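PDB 6Q1I: endoglucanase A from Clostridium longisporum, which hydrolyses beta-1,4-glucosidic linkages inside carboxymethylcellulose, lichenan and barley beta-glucan, also attacks xylan, and prefers the longer cello-oligosaccharides. Local coordinates for residues A[158-163]-A[282-287]; A[231-236]-A[267-272]; A[241-246]-A[328-333]. All blocks are in the same frame, centred on the assembly; numbering follows the deposited sequence. Where two conformers were deposited one is given.

How the interactions relate
The three contacts lie in the catalytic glycosyl hydrolase family 5 domain, a closed eight-stranded parallel barrel, with centres progressively farther from that of the chain, at about 6, 13 and 16 Å. Interaction 1 holds the two active-site positions. Interaction 2 backs the neighbouring strand 229-234 with a helix, and His234 near the end of that strand hydrogen-bonds to Gln160, with ND1 2.7 Å from NE2. Interaction 3 joins the end of helix 239-242 and the turn after it to the loop after strand 314-318. The side chains of Phe330 and Ala235 lie about 7 and 8 Å from that of Gln284. Tyr236 bridges interactions 2 and 3, its CE2 lying 3.5 Å from CZ of Phe330.

Interaction 1 (A[158-163]-A[282-287]); sequences LNQPRL and IGQFGS. Unlike the reference sequence in segment 158-163: Gln160 (reference Glu). Unlike the reference sequence in segment 282-287: Gln284 (reference Glu).
Gln284 reaches across the barrel interior to meet Asn159 and Gln160 with its amide end. Earlier on the same strand, Ile282 packs outward on Val233 of the adjacent strand, and Gly283 gives its carbonyl oxygen to Asn26. Gln284 then projects inward with CG anti to its carbonyl carbon (chi1 -61°) and the rest of the chain extended, which carries the amide to the opposing loop. Its OE1 stands 3.5 Å from OD1 of Asn159; these two acceptors do not bond to each other but share Arg73, whose NH1 binds OE1 and whose NH2 binds OD1. A water adds a second link, accepting from Asn159 ND2 at 3.0 Å and donating to Gln284 OE1 at 2.7 Å. On the other branch, Gln284 NE2 approaches Gln160 NE2 to 3.8 Å, two donors without a mutual bond, their amide planes 32° apart. Gln160 NE2 is instead bound to His234, and Gln284 NE2 has a weak hydrogen bond with Tyr236 OH. Phe285 turns out of the site to stack on Tyr303. Both glutamines replace the glutamates of the reference sequence, probably the proton donor (Gln160) and the nucleophile (Gln284). The approach of the two amide ends, CD of Gln160 5.2 Å from CD of Gln284, is consistent with the paired carboxylates of a retaining family 5 glycosidase, with Arg73 and Asn159 orienting the nucleophile position.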
ATOM      1  N   LEU A 158      -2.002   6.245   6.185  1.00  7.71           N
ATOM      2  CA  LEU A 158      -0.737   6.799   5.732  1.00  7.67           C
ATOM      3  C   LEU A 158       0.035   5.673   5.058  1.00  6.67           C
ATOM      4  O   LEU A 158      -0.253   4.492   5.274  1.00  7.82           O
ATOM      5  CB  LEU A 158       0.093   7.330   6.914  1.00  7.77           C
ATOM      6  CG  LEU A 158      -0.481   8.523   7.678  1.00  8.68           C
ATOM      7  CD1 LEU A 158       0.299   8.739   8.963  1.00  9.37           C
ATOM      8  CD2 LEU A 158      -0.463   9.771   6.824  1.00  9.86           C
ATOM      9  N   ASN A 159       1.054   6.051   4.276  1.00  6.99           N
ATOM     10  CA  ASN A 159       1.824   5.100   3.481  1.00  6.59           C
ATOM     11  C   ASN A 159       3.090   4.649   4.202  1.00  6.79           C
ATOM     12  O   ASN A 159       3.102   3.595   4.843  1.00  7.20           O
ATOM     13  CB  ASN A 159       2.143   5.732   2.123  1.00  7.08           C
ATOM     14  CG  ASN A 159       2.982   4.843   1.262  1.00  6.16           C
ATOM     15  OD1 ASN A 159       2.761   3.629   1.210  1.00  7.07           O
ATOM     16  ND2 ASN A 159       3.954   5.431   0.578  1.00  7.96           N
ATOM     17  N   GLN A 160       4.165   5.426   4.090  1.00  6.94           N
ATOM     18  CA  GLN A 160       5.449   5.118   4.722  1.00  6.81           C
ATOM     19  C   GLN A 160       5.911   6.314   5.540  1.00  7.43           C
ATOM     20  O   GLN A 160       6.988   6.875   5.310  1.00  8.10           O
ATOM     21  CB  GLN A 160       6.487   4.738   3.667  1.00  7.27           C
ATOM     22  CG  GLN A 160       6.139   3.451   2.927  1.00  7.30           C
ATOM     23  CD  GLN A 160       7.206   3.008   1.950  1.00  8.56           C
ATOM     24  OE1 GLN A 160       8.118   3.757   1.605  1.00 12.51           O
ATOM     25  NE2 GLN A 160       7.087   1.794   1.496  1.00  7.05           N
ATOM     26  N   PRO A 161       5.124   6.714   6.537  1.00  7.10           N
ATOM     27  CA  PRO A 161       5.425   7.956   7.257  1.00  7.64           C
ATOM     28  C   PRO A 161       6.735   7.843   8.025  1.00  7.16           C
ATOM     29  O   PRO A 161       6.943   6.897   8.783  1.00  8.35           O
ATOM     30  CB  PRO A 161       4.221   8.117   8.193  1.00  7.23           C
ATOM     31  CG  PRO A 161       3.732   6.723   8.410  1.00  8.13           C
ATOM     32  CD  PRO A 161       3.923   6.048   7.072  1.00  8.30           C
ATOM     33  N   ARG A 162       7.614   8.824   7.835  1.00  7.27           N
ATOM     34  CA  ARG A 162       8.981   8.718   8.330  1.00  7.64           C
ATOM     35  C   ARG A 162       9.625  10.100   8.340  1.00  8.57           C
ATOM     36  O   ARG A 162       9.072  11.065   7.807  1.00  9.57           O
ATOM     37  CB  ARG A 162       9.800   7.762   7.456  1.00  8.36           C
ATOM     38  CG  ARG A 162       9.998   8.274   6.024  1.00  8.86           C
ATOM     39  CD  ARG A 162      10.497   7.207   5.064  1.00 10.04           C
ATOM     40  NE  ARG A 162      10.769   7.752   3.732  1.00 10.84           N
ATOM     41  CZ  ARG A 162       9.869   7.873   2.754  1.00 10.37           C
ATOM     42  NH1 ARG A 162       8.610   7.498   2.931  1.00 10.49           N
ATOM     43  NH2 ARG A 162      10.236   8.358   1.578  1.00 12.25           N
ATOM     44  N   LEU A 163      10.829  10.174   8.929  1.00  9.06           N
ATOM     45  CA  LEU A 163      11.599  11.423   8.997  1.00  8.85           C
ATOM     46  C   LEU A 163      12.404  11.591   7.707  1.00  9.56           C
ATOM     47  O   LEU A 163      13.624  11.398   7.659  1.00  9.89           O
ATOM     48  CB  LEU A 163      12.506  11.427  10.223  1.00  9.74           C
ATOM     49  CG  LEU A 163      11.826  11.480  11.592  1.00 10.05           C
ATOM     50  CD1 LEU A 163      12.846  11.225  12.706  1.00 10.67           C
ATOM     51  CD2 LEU A 163      11.131  12.822  11.823  1.00 11.74           C
ATOM     52  N   ILE A 282       0.420  -7.021   4.031  1.00  6.36           N
ATOM     53  CA  ILE A 282       1.638  -6.573   3.361  1.00  6.67           C
ATOM     54  C   ILE A 282       1.177  -5.793   2.130  1.00  6.81           C
ATOM     55  O   ILE A 282       0.868  -6.369   1.081  1.00  7.75           O
ATOM     56  CB  ILE A 282       2.557  -7.742   3.005  1.00  7.04           C
ATOM     57  CG1 ILE A 282       3.025  -8.456   4.275  1.00  7.64           C
ATOM     58  CG2 ILE A 282       3.758  -7.251   2.213  1.00  8.84           C
ATOM     59  CD1 ILE A 282       3.713  -9.781   4.035  1.00  8.77           C
ATOM     60  N   GLY A 283       1.103  -4.464   2.260  1.00  6.67           N
ATOM     61  CA  GLY A 283       0.511  -3.650   1.217  1.00  6.24           C
ATOM     62  C   GLY A 283       1.398  -3.370   0.030  1.00  6.54           C
ATOM     63  O   GLY A 283       0.903  -2.875  -0.989  1.00  6.62           O
ATOM     64  N   GLN A 284       2.693  -3.671   0.144  1.00  6.84           N
ATOM     65  CA  GLN A 284       3.634  -3.599  -0.972  1.00  6.68           C
ATOM     66  C   GLN A 284       4.679  -4.689  -0.805  1.00  5.90           C
ATOM     67  O   GLN A 284       5.261  -4.832   0.276  1.00  7.11           O
ATOM     68  CB  GLN A 284       4.369  -2.250  -1.045  1.00  6.96           C
ATOM     69  CG  GLN A 284       3.474  -1.035  -1.251  1.00  6.80           C
ATOM     70  CD  GLN A 284       4.202   0.298  -1.378  1.00  7.69           C
ATOM     71  OE1 GLN A 284       3.593   1.354  -1.271  1.00  7.91           O
ATOM     72  NE2 GLN A 284       5.480   0.248  -1.633  1.00  6.19           N
ATOM     73  N   PHE A 285       4.937  -5.424  -1.886  1.00  6.53           N
ATOM     74  CA  PHE A 285       6.103  -6.290  -2.025  1.00  6.78           C
ATOM     75  C   PHE A 285       6.397  -6.407  -3.515  1.00  7.30           C
ATOM     76  O   PHE A 285       5.656  -5.888  -4.352  1.00  7.71           O
ATOM     77  CB  PHE A 285       5.923  -7.657  -1.343  1.00  7.34           C
ATOM     78  CG  PHE A 285       5.136  -8.667  -2.142  1.00  7.39           C
ATOM     79  CD1 PHE A 285       3.795  -8.474  -2.416  1.00  8.19           C
ATOM     80  CD2 PHE A 285       5.734  -9.837  -2.578  1.00  8.71           C
ATOM     81  CE1 PHE A 285       3.064  -9.417  -3.143  1.00  8.31           C
ATOM     82  CE2 PHE A 285       5.009 -10.779  -3.300  1.00  9.36           C
ATOM     83  CZ  PHE A 285       3.675 -10.568  -3.572  1.00  8.91           C
ATOM     84  N   GLY A 286       7.467  -7.104  -3.847  1.00  7.48           N
ATOM     85  CA  GLY A 286       7.831  -7.309  -5.235  1.00  9.02           C
ATOM     86  C   GLY A 286       9.332  -7.426  -5.375  1.00  8.58           C
ATOM     87  O   GLY A 286      10.081  -7.380  -4.401  1.00  9.32           O
ATOM     88  N   SER A 287       9.754  -7.602  -6.630  1.00  8.67           N
ATOM     89  CA  SER A 287      11.162  -7.617  -6.996  1.00  9.42           C
ATOM     90  C   SER A 287      11.356  -6.846  -8.294  1.00  8.57           C
ATOM     91  O   SER A 287      10.445  -6.755  -9.126  1.00  9.35           O
ATOM     92  CB  SER A 287      11.692  -9.043  -7.175  1.00 10.67           C
ATOM     93  OG  SER A 287      10.986  -9.694  -8.212  1.00 11.05           O
TER
HETATM   94  O   HOH W   1       5.220   3.464  -1.259  1.00 24.94           O

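Interaction 2 (A[231-236]-A[267-272]); sequences ASVHAY and DSYLNT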
ATOM      1  N   ALA A 231      -2.887  -3.729  10.732  1.00  7.65           N
ATOM      2  CA  ALA A 231      -1.534  -3.202  10.584  1.00  7.52           C
ATOM      3  C   ALA A 231      -1.078  -3.305   9.128  1.00  7.16           C
ATOM      4  O   ALA A 231      -1.328  -4.313   8.462  1.00  8.31           O
ATOM      5  CB  ALA A 231      -0.574  -3.991  11.470  1.00  9.15           C
ATOM      6  N   SER A 232      -0.363  -2.280   8.659  1.00  7.17           N
ATOM      7  CA  SER A 232       0.217  -2.236   7.321  1.00  7.30           C
ATOM      8  C   SER A 232       1.739  -2.259   7.418  1.00  6.77           C
ATOM      9  O   SER A 232       2.338  -1.397   8.069  1.00  7.32           O
ATOM     10  CB  SER A 232      -0.212  -0.952   6.600  1.00  7.82           C
ATOM     11  OG  SER A 232       0.485  -0.798   5.380  1.00  9.59           O
ATOM     12  N   VAL A 233       2.370  -3.217   6.735  1.00  7.55           N
ATOM     13  CA  VAL A 233       3.808  -3.195   6.508  1.00  7.14           C
ATOM     14  C   VAL A 233       4.070  -3.396   5.023  1.00  6.65           C
ATOM     15  O   VAL A 233       3.248  -3.953   4.292  1.00  7.52           O
ATOM     16  CB  VAL A 233       4.599  -4.230   7.347  1.00  8.93           C
ATOM     17  CG1 VAL A 233       4.432  -3.967   8.829  1.00  9.47           C
ATOM     18  CG2 VAL A 233       4.178  -5.649   7.011  1.00  9.95           C
ATOM     19  N   HIS A 234       5.232  -2.915   4.583  1.00  6.34           N
ATOM     20  CA  HIS A 234       5.752  -3.154   3.242  1.00  6.65           C
ATOM     21  C   HIS A 234       7.013  -3.985   3.397  1.00  8.06           C
ATOM     22  O   HIS A 234       7.815  -3.747   4.306  1.00  9.80           O
ATOM     23  CB  HIS A 234       6.037  -1.831   2.535  1.00  6.95           C
ATOM     24  CG  HIS A 234       4.815  -0.986   2.377  1.00  6.51           C
ATOM     25  ND1 HIS A 234       4.862   0.333   1.998  1.00  7.10           N
ATOM     26  CD2 HIS A 234       3.508  -1.274   2.571  1.00  6.98           C
ATOM     27  CE1 HIS A 234       3.640   0.828   1.975  1.00  6.79           C
ATOM     28  NE2 HIS A 234       2.798  -0.128   2.314  1.00  7.32           N
ATOM     29  N   ALA A 235       7.168  -4.996   2.544  1.00  7.05           N
ATOM     30  CA  ALA A 235       8.241  -5.973   2.756  1.00  7.41           C
ATOM     31  C   ALA A 235       8.745  -6.454   1.392  1.00  7.01           C
ATOM     32  O   ALA A 235       8.360  -7.510   0.872  1.00  8.00           O
ATOM     33  CB  ALA A 235       7.768  -7.131   3.633  1.00  8.06           C
ATOM     34  N   TYR A 236       9.640  -5.655   0.815  1.00  7.92           N
ATOM     35  CA  TYR A 236      10.330  -5.996  -0.428  1.00  8.20           C
ATOM     36  C   TYR A 236      11.491  -6.910  -0.049  1.00  8.43           C
ATOM     37  O   TYR A 236      12.658  -6.512  -0.001  1.00 10.49           O
ATOM     38  CB  TYR A 236      10.809  -4.730  -1.111  1.00  9.30           C
ATOM     39  CG  TYR A 236       9.709  -3.847  -1.656  1.00  8.04           C
ATOM     40  CD1 TYR A 236       9.142  -2.833  -0.887  1.00  7.62           C
ATOM     41  CD2 TYR A 236       9.245  -4.013  -2.951  1.00  8.35           C
ATOM     42  CE1 TYR A 236       8.161  -2.018  -1.401  1.00  7.76           C
ATOM     43  CE2 TYR A 236       8.274  -3.201  -3.472  1.00  7.95           C
ATOM     44  CZ  TYR A 236       7.724  -2.208  -2.700  1.00  7.55           C
ATOM     45  OH  TYR A 236       6.764  -1.390  -3.242  1.00  8.91           O
ATOM     46  N   ASP A 267       6.468 -15.075   9.849  1.00  9.40           N
ATOM     47  CA  ASP A 267       6.039 -15.434  11.200  1.00 10.64           C
ATOM     48  C   ASP A 267       6.087 -14.220  12.127  1.00  9.71           C
ATOM     49  O   ASP A 267       5.185 -14.015  12.947  1.00 11.33           O
ATOM     50  CB  ASP A 267       6.941 -16.531  11.786  1.00 11.90           C
ATOM     51  CG  ASP A 267       6.652 -17.923  11.243  1.00 15.42           C
ATOM     52  OD1 ASP A 267       5.621 -18.137  10.574  1.00 17.13           O
ATOM     53  OD2 ASP A 267       7.484 -18.813  11.523  1.00 18.04           O
ATOM     54  N   SER A 268       7.151 -13.418  12.031  1.00  9.47           N
ATOM     55  CA  SER A 268       7.268 -12.257  12.910  1.00 10.22           C
ATOM     56  C   SER A 268       6.139 -11.258  12.671  1.00  9.60           C
ATOM     57  O   SER A 268       5.619 -10.665  13.623  1.00 10.08           O
ATOM     58  CB  SER A 268       8.645 -11.595  12.778  1.00 11.08           C
ATOM     59  OG  SER A 268       8.724 -10.734  11.648  1.00 11.48           O
ATOM     60  N   TYR A 269       5.715 -11.086  11.417  1.00  8.95           N
ATOM     61  CA  TYR A 269       4.591 -10.196  11.141  1.00  9.41           C
ATOM     62  C   TYR A 269       3.300 -10.765  11.719  1.00 10.36           C
ATOM     63  O   TYR A 269       2.575 -10.079  12.449  1.00 10.61           O
ATOM     64  CB  TYR A 269       4.436  -9.975   9.636  1.00  9.57           C
ATOM     65  CG  TYR A 269       5.644  -9.388   8.923  1.00  9.80           C
ATOM     66  CD1 TYR A 269       6.625  -8.673   9.612  1.00 10.15           C
ATOM     67  CD2 TYR A 269       5.811  -9.568   7.562  1.00 10.79           C
ATOM     68  CE1 TYR A 269       7.724  -8.146   8.955  1.00 10.50           C
ATOM     69  CE2 TYR A 269       6.900  -9.032   6.893  1.00 10.55           C
ATOM     70  CZ  TYR A 269       7.857  -8.331   7.594  1.00 10.20           C
ATOM     71  OH  TYR A 269       8.949  -7.805   6.938  1.00 12.05           O
ATOM     72  N   LEU A 270       2.994 -12.023  11.395  1.00  9.79           N
ATOM     73  CA  LEU A 270       1.773 -12.640  11.896  1.00 10.33           C
ATOM     74  C   LEU A 270       1.721 -12.561  13.410  1.00 10.39           C
ATOM     75  O   LEU A 270       0.744 -12.072  14.000  1.00 10.77           O
ATOM     76  CB  LEU A 270       1.736 -14.105  11.462  1.00 11.31           C
ATOM     77  CG  LEU A 270       0.634 -14.951  12.102  1.00 13.02           C
ATOM     78  CD1 LEU A 270      -0.732 -14.425  11.695  1.00 13.79           C
ATOM     79  CD2 LEU A 270       0.793 -16.406  11.718  1.00 13.64           C
ATOM     80  N   ASN A 271       2.779 -13.037  14.057  1.00 10.73           N
ATOM     81  CA  ASN A 271       2.722 -13.271  15.488  1.00 11.57           C
ATOM     82  C   ASN A 271       2.833 -11.971  16.272  1.00 11.40           C
ATOM     83  O   ASN A 271       2.185 -11.819  17.312  1.00 12.92           O
ATOM     84  CB  ASN A 271       3.803 -14.271  15.906  1.00 13.24           C
ATOM     85  CG  ASN A 271       3.619 -15.649  15.262  1.00 14.93           C
ATOM     86  OD1 ASN A 271       2.553 -15.976  14.754  1.00 17.87           O
ATOM     87  ND2 ASN A 271       4.669 -16.448  15.278  1.00 14.81           N
ATOM     88  N   THR A 272       3.626 -11.012  15.793  1.00 11.34           N
ATOM     89  CA  THR A 272       3.726  -9.748  16.509  1.00 10.92           C
ATOM     90  C   THR A 272       2.396  -9.012  16.471  1.00 10.50           C
ATOM     91  O   THR A 272       1.903  -8.546  17.503  1.00 11.34           O
ATOM     92  CB  THR A 272       4.834  -8.864  15.933  1.00 11.50           C
ATOM     93  OG1 THR A 272       6.098  -9.523  16.039  1.00 12.07           O
ATOM     94  CG2 THR A 272       4.900  -7.552  16.703  1.00 12.21           C
TER
HETATM   95  O   HOH W   2       9.330  -4.911   6.317  1.00 17.96           O
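Tyr269 is the helix residue that spans the gap to the strand, laying its ring over Val233 and its phenolic end against Ala235. The closer packing is at Ala235: its CB lies 3.6 Å from Tyr269 OH and 3.9 Å from CE2, coming at the ring obliquely. A small methyl suits this position, because the broad tyrosine takes up the distance between the two backbones. Val233 fits more loosely, with CG2 over the centre of one ring face, 4.3 Å from Tyr269 CD2, as a branched apolar side chain can do while still packing on Ile282 of the next strand. A chi1 of -58° swings the tyrosine ring to the backbone-N side, off the helix and toward the strand.

This is the helix-on-strand packing of a beta-alpha-beta crossover in the TIM barrel: strand 229-234 leads through helix 256-275 to the parallel neighbouring strand 280-285. Val233 and Ala235 direct their CB atoms outward to the helix, whereas His234 between them points the other way, into the barrel.

At the hydroxyl end a single water joins the two sides. It donates to His234 O at 2.8 Å and lies 3.0 Å from Tyr269 OH, so the His234 carbonyl and the Tyr269 hydroxyl are linked without touching; Glu265 adds a weak hydrogen bond to that hydroxyl. Asp267, on the more exposed side of the helix, forms a salt bridge with Arg310, and Asn271 is exposed. Toward helix 215-219, Thr272 OG1 donates to Ser268 O at 2.7 Å, doubling the backbone bond that the same carbonyl receives from Thr272 N.

Interaction 3 (A[241-246]-A[328-333]); sequences FAMDTS and ETFGLL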
ATOM      1  N   PHE A 241      18.044  -8.982  -2.892  1.00 12.14           N
ATOM      2  CA  PHE A 241      17.527  -9.546  -4.131  1.00 11.35           C
ATOM      3  C   PHE A 241      16.447  -8.659  -4.730  1.00 10.14           C
ATOM      4  O   PHE A 241      16.482  -8.337  -5.922  1.00 11.66           O
ATOM      5  CB  PHE A 241      16.946 -10.939  -3.860  1.00 11.93           C
ATOM      6  CG  PHE A 241      16.270 -11.554  -5.057  1.00 11.78           C
ATOM      7  CD1 PHE A 241      16.998 -12.275  -5.993  1.00 12.28           C
ATOM      8  CD2 PHE A 241      14.910 -11.387  -5.265  1.00 11.41           C
ATOM      9  CE1 PHE A 241      16.376 -12.821  -7.097  1.00 11.15           C
ATOM     10  CE2 PHE A 241      14.287 -11.936  -6.383  1.00 11.77           C
ATOM     11  CZ  PHE A 241      15.022 -12.652  -7.295  1.00 11.45           C
ATOM     12  N   ALA A 242      15.481  -8.256  -3.907  1.00 10.22           N
ATOM     13  CA  ALA A 242      14.241  -7.665  -4.396  1.00 10.93           C
ATOM     14  C   ALA A 242      14.397  -6.223  -4.867  1.00 10.95           C
ATOM     15  O   ALA A 242      13.731  -5.814  -5.827  1.00 11.71           O
ATOM     16  CB  ALA A 242      13.178  -7.740  -3.297  1.00 10.99           C
ATOM     17  N   MET A 243      15.248  -5.431  -4.213  1.00 11.40           N
ATOM     18  CA  MET A 243      15.221  -3.988  -4.429  1.00 13.16           C
ATOM     19  C   MET A 243      16.596  -3.355  -4.629  1.00 12.56           C
ATOM     20  O   MET A 243      16.708  -2.342  -5.320  1.00 13.59           O
ATOM     21  CB  MET A 243      14.488  -3.336  -3.245  1.00 19.47           C
ATOM     22  CG  MET A 243      14.261  -1.844  -3.344  1.00 25.92           C
ATOM     23  SD  MET A 243      12.980  -1.307  -2.184  1.00 32.82           S
ATOM     24  CE  MET A 243      13.348  -2.253  -0.740  1.00 31.10           C
ATOM     25  N   ASP A 244      17.643  -3.920  -4.036  1.00 13.46           N
ATOM     26  CA  ASP A 244      18.938  -3.249  -4.026  1.00 14.43           C
ATOM     27  C   ASP A 244      19.613  -3.318  -5.393  1.00 15.25           C
ATOM     28  O   ASP A 244      19.595  -4.355  -6.062  1.00 15.95           O
ATOM     29  CB  ASP A 244      19.842  -3.876  -2.962  1.00 17.06           C
ATOM     30  CG  ASP A 244      21.155  -3.137  -2.814  1.00 21.43           C
ATOM     31  OD1 ASP A 244      21.120  -1.949  -2.463  1.00 24.73           O
ATOM     32  OD2 ASP A 244      22.220  -3.728  -3.072  1.00 25.81           O
ATOM     33  N   THR A 245      20.220  -2.197  -5.800  1.00 16.23           N
ATOM     34  CA  THR A 245      21.003  -2.117  -7.031  1.00 18.56           C
ATOM     35  C   THR A 245      22.468  -1.772  -6.774  1.00 20.28           C
ATOM     36  O   THR A 245      23.199  -1.464  -7.725  1.00 22.58           O
ATOM     37  CB  THR A 245      20.397  -1.082  -7.984  1.00 19.19           C
ATOM     38  OG1 THR A 245      20.365   0.196  -7.339  1.00 20.50           O
ATOM     39  CG2 THR A 245      18.996  -1.481  -8.373  1.00 18.51           C
ATOM     40  N   SER A 246      22.909  -1.809  -5.521  1.00 20.23           N
ATOM     41  CA  SER A 246      24.286  -1.504  -5.166  1.00 22.11           C
ATOM     42  C   SER A 246      25.174  -2.709  -5.463  1.00 23.46           C
ATOM     43  O   SER A 246      24.741  -3.711  -6.042  1.00 23.20           O
ATOM     44  CB  SER A 246      24.378  -1.134  -3.689  1.00 23.00           C
ATOM     45  OG  SER A 246      24.379  -2.306  -2.893  1.00 22.97           O
ATOM     46  N   GLU A 328      13.948   0.074  -9.343  0.53 11.41           N
ATOM     47  CA  GLU A 328      12.508   0.249  -9.131  0.53 11.21           C
ATOM     48  C   GLU A 328      11.673  -0.276 -10.297  0.53 10.19           C
ATOM     49  O   GLU A 328      10.557   0.192 -10.540  0.53 10.75           O
ATOM     50  CB  GLU A 328      12.162   1.702  -8.794  0.53 13.34           C
ATOM     51  CG  GLU A 328      12.834   2.189  -7.509  0.53 18.34           C
ATOM     52  CD  GLU A 328      12.270   1.523  -6.258  0.53 21.66           C
ATOM     53  OE1 GLU A 328      11.109   1.820  -5.912  0.53 24.02           O
ATOM     54  OE2 GLU A 328      12.977   0.700  -5.627  0.53 21.72           O
ATOM     55  N   THR A 329      12.182  -1.285 -11.001  1.00 10.03           N
ATOM     56  CA  THR A 329      11.491  -1.835 -12.168  1.00  9.59           C
ATOM     57  C   THR A 329      10.604  -3.016 -11.761  1.00  9.32           C
ATOM     58  O   THR A 329      10.882  -4.187 -12.039  1.00 10.01           O
ATOM     59  CB  THR A 329      12.508  -2.221 -13.235  1.00 10.03           C
ATOM     60  OG1 THR A 329      13.571  -2.968 -12.625  1.00 11.30           O
ATOM     61  CG2 THR A 329      13.044  -0.977 -13.913  1.00 11.34           C
ATOM     62  N   PHE A 330       9.485  -2.669 -11.117  1.00  9.54           N
ATOM     63  CA  PHE A 330       8.542  -3.630 -10.557  1.00  9.90           C
ATOM     64  C   PHE A 330       7.391  -3.969 -11.510  1.00  9.68           C
ATOM     65  O   PHE A 330       6.491  -4.730 -11.142  1.00 10.83           O
ATOM     66  CB  PHE A 330       7.957  -3.077  -9.244  1.00  9.69           C
ATOM     67  CG  PHE A 330       8.956  -2.955  -8.107  1.00  9.84           C
ATOM     68  CD1 PHE A 330       9.362  -4.073  -7.406  1.00  8.59           C
ATOM     69  CD2 PHE A 330       9.446  -1.724  -7.713  1.00  9.12           C
ATOM     70  CE1 PHE A 330      10.252  -3.982  -6.361  1.00  9.40           C
ATOM     71  CE2 PHE A 330      10.340  -1.623  -6.660  1.00  9.80           C
ATOM     72  CZ  PHE A 330      10.736  -2.752  -5.975  1.00  9.30           C
ATOM     73  N   GLY A 331       7.412  -3.439 -12.730  1.00  9.45           N
ATOM     74  CA  GLY A 331       6.255  -3.567 -13.598  1.00  9.58           C
ATOM     75  C   GLY A 331       5.969  -5.005 -13.995  1.00  9.02           C
ATOM     76  O   GLY A 331       6.874  -5.767 -14.353  1.00 10.77           O
ATOM     77  N   LEU A 332       4.680  -5.357 -13.982  1.00  9.22           N
ATOM     78  CA  LEU A 332       4.217  -6.665 -14.438  1.00 10.41           C
ATOM     79  C   LEU A 332       3.212  -6.585 -15.576  1.00 10.43           C
ATOM     80  O   LEU A 332       3.315  -7.358 -16.536  1.00 11.85           O
ATOM     81  CB  LEU A 332       3.609  -7.477 -13.280  1.00 11.96           C
ATOM     82  CG  LEU A 332       4.585  -7.986 -12.224  1.00 13.39           C
ATOM     83  CD1 LEU A 332       3.834  -8.817 -11.203  1.00 13.68           C
ATOM     84  CD2 LEU A 332       5.735  -8.796 -12.832  1.00 15.57           C
ATOM     85  N   LEU A 333       2.215  -5.712 -15.484  1.00 10.33           N
ATOM     86  CA  LEU A 333       1.235  -5.514 -16.546  1.00 10.19           C
ATOM     87  C   LEU A 333       1.667  -4.341 -17.417  1.00 10.33           C
ATOM     88  O   LEU A 333       1.836  -3.227 -16.921  1.00 11.01           O
ATOM     89  CB  LEU A 333      -0.149  -5.220 -15.963  1.00 11.04           C
ATOM     90  CG  LEU A 333      -1.232  -4.900 -16.997  1.00 12.60           C
ATOM     91  CD1 LEU A 333      -1.541  -6.132 -17.842  1.00 14.91           C
ATOM     92  CD2 LEU A 333      -2.488  -4.376 -16.313  1.00 15.21           C
TER
HETATM   93  O   HOH W   3      15.267  -0.499  -6.775  1.00 15.60           O
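With no direct hydrogen bond between the segments, a water links Met243 and Glu328, gripped by three bonds at once: it donates to Met243 O at 2.8 Å and to Glu328 OE2 at 2.8 Å, and accepts from Glu328 N at 2.9 Å. Glu328 has a left-handed backbone (phi 62°), and its chain folds back at chi2 (-69°), bringing the carboxylate round to the same water as its own N-H. The carboxylate then runs alongside the thioether, with OE2 3.7 Å from Met243 CG; both the water bond to OE2 and this contact hold for one of two conformers of Glu328 and are less certain.

Segment 241-246 leaves helix 239-242, which follows strand 229-234; its partner lies in the loop after strand 314-318. Both are at the C-terminal end of the TIM barrel, where family 5 active sites lie. Phe330 gives the apolar surface: Met243 CG sits at the ring edge, 4.5 Å from CZ, and the Ala242 carbonyl oxygen approaches CE1 obliquely, at 4.0 Å. The flexible, unbranched methionine can fill the angle between this edge and Tyr236, whose ring also meets Phe330. Thr329, the centre of an inverse gamma turn, bends the chain between Glu328 and Phe330.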